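Long-range contact in GTP-binding protein (Thermus thermophilus, PDB 2DBY), which binds GDP in its G domain and probably acts as an ATPase that associates with the 70S ribosome and its 50S subunit: residues L137-T142 against L198-P203. Sequence-based numbering, arbitrary orientation.
Sequences LADLAT and LLTAKP
Asp139, midway along helix 124-156, turns its carboxylate into the 3-10 turn 199-201 and grips it with three hydrogen bonds. Asp139 OD1 takes the amide of Leu199 at 2.8 Å from Leu199 N, and Asp139 OD2 that of Thr200 at 2.7 Å from Thr200 N. Each oxygen accepts on its syn lone pair, and the carboxylate thereby bridges two successive amides. The first bond is bent (145° at the hydrogen), the second straighter at 162°. A third bond, 2.6 Å from Thr200 OG1 to Asp139 OD2, meets the oxygen end-on, nearly in line with the carboxylate bond that carries it. Thr200 chi1 of 60° places the hydroxyl between backbone N and carbonyl carbon, where it reaches the same oxygen as its own amide; this hydroxyl also accepts from Ala180 N. CB atoms of Leu198 and Leu199 close on the carboxylate, Leu199 CB lying 3.5 Å from Asp139 OD1, and Leu174 of helix 161-175 also touches Asp139.

Beyond this buried centre the fit is looser. Thr142 CG2 brushes Leu198 CD2 at 3.8 Å, and Ala138 CB touches Leu199 CD1 at 3.9 Å, a patch extended by Leu94 of helix 91-98. Both helix residues are partly open to solvent.

The contact thus ties the long helix, here in its predicted coiled-coil part, to the loop leading into strand 204-209 of the G domain. The buried carboxylate is probably stabilised as the anion, its charge offset by two N-H groups and one hydroxyl, with no salt bridge across the contact.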
# COMPACT_ATOMS: atom_id res chain seq x y z
N LEU A 137 -20.06 11.02 4.80
CA LEU A 137 -20.98 11.29 5.90
C LEU A 137 -20.28 11.09 7.24
O LEU A 137 -20.48 11.87 8.18
CB LEU A 137 -22.22 10.38 5.79
CG LEU A 137 -23.15 10.78 4.63
CD1 LEU A 137 -24.24 9.70 4.47
CD2 LEU A 137 -23.78 12.12 4.92
N ALA A 138 -19.47 10.04 7.35
CA ALA A 138 -18.77 9.81 8.61
C ALA A 138 -17.75 10.93 8.88
O ALA A 138 -17.61 11.40 10.03
CB ALA A 138 -18.05 8.44 8.57
N ASP A 139 -17.05 11.34 7.83
CA ASP A 139 -16.02 12.38 7.95
C ASP A 139 -16.62 13.74 8.30
O ASP A 139 -15.99 14.52 9.04
CB ASP A 139 -15.23 12.52 6.66
CG ASP A 139 -14.13 11.47 6.52
OD1 ASP A 139 -13.87 10.74 7.50
OD2 ASP A 139 -13.50 11.39 5.44
N LEU A 140 -17.80 14.03 7.76
CA LEU A 140 -18.45 15.32 8.06
C LEU A 140 -18.80 15.35 9.54
O LEU A 140 -18.62 16.36 10.20
CB LEU A 140 -19.69 15.54 7.18
CG LEU A 140 -19.35 15.84 5.72
CD1 LEU A 140 -20.60 15.72 4.82
CD2 LEU A 140 -18.81 17.27 5.65
N ALA A 141 -19.31 14.23 10.07
CA ALA A 141 -19.62 14.16 11.49
C ALA A 141 -18.35 14.32 12.33
O ALA A 141 -18.33 14.99 13.37
CB ALA A 141 -20.31 12.81 11.80
N THR A 142 -17.26 13.69 11.90
CA THR A 142 -16.00 13.82 12.62
C THR A 142 -15.55 15.27 12.62
O THR A 142 -15.11 15.79 13.64
CB THR A 142 -14.91 12.97 11.95
OG1 THR A 142 -15.25 11.61 12.13
CG2 THR A 142 -13.52 13.25 12.58
N LEU A 198 -9.07 11.22 8.69
CA LEU A 198 -10.36 11.14 8.02
C LEU A 198 -10.40 9.96 7.05
O LEU A 198 -9.40 9.64 6.40
CB LEU A 198 -10.65 12.43 7.24
CG LEU A 198 -10.82 13.67 8.12
CD1 LEU A 198 -11.13 14.88 7.21
CD2 LEU A 198 -11.92 13.44 9.15
N LEU A 199 -11.56 9.32 6.96
CA LEU A 199 -11.69 8.17 6.08
C LEU A 199 -11.42 8.51 4.61
O LEU A 199 -10.79 7.72 3.88
CB LEU A 199 -13.09 7.56 6.22
CG LEU A 199 -13.44 7.18 7.66
CD1 LEU A 199 -14.78 6.45 7.61
CD2 LEU A 199 -12.36 6.27 8.33
N THR A 200 -11.88 9.68 4.17
CA THR A 200 -11.69 10.09 2.79
C THR A 200 -10.31 10.68 2.51
O THR A 200 -10.03 11.09 1.38
CB THR A 200 -12.77 11.10 2.30
OG1 THR A 200 -12.72 12.27 3.10
CG2 THR A 200 -14.17 10.47 2.40
N ALA A 201 -9.46 10.70 3.53
CA ALA A 201 -8.07 11.16 3.37
C ALA A 201 -7.18 9.96 3.00
O ALA A 201 -6.04 10.13 2.53
CB ALA A 201 -7.56 11.84 4.68
N LYS A 202 -7.68 8.74 3.22
CA LYS A 202 -6.89 7.55 2.88
C LYS A 202 -6.74 7.43 1.35
O LYS A 202 -7.69 7.69 0.59
CB LYS A 202 -7.56 6.26 3.42
CG LYS A 202 -7.80 6.28 4.94
CD LYS A 202 -8.62 5.07 5.41
CE LYS A 202 -8.98 5.17 6.90
NZ LYS A 202 -7.80 4.93 7.80
N PRO A 203 -5.55 7.06 0.88
CA PRO A 203 -5.35 6.92 -0.57
C PRO A 203 -6.30 5.85 -1.07
O PRO A 203 -6.61 4.88 -0.36
CB PRO A 203 -3.90 6.45 -0.68
CG PRO A 203 -3.26 7.09 0.51
CD PRO A 203 -4.27 6.92 1.61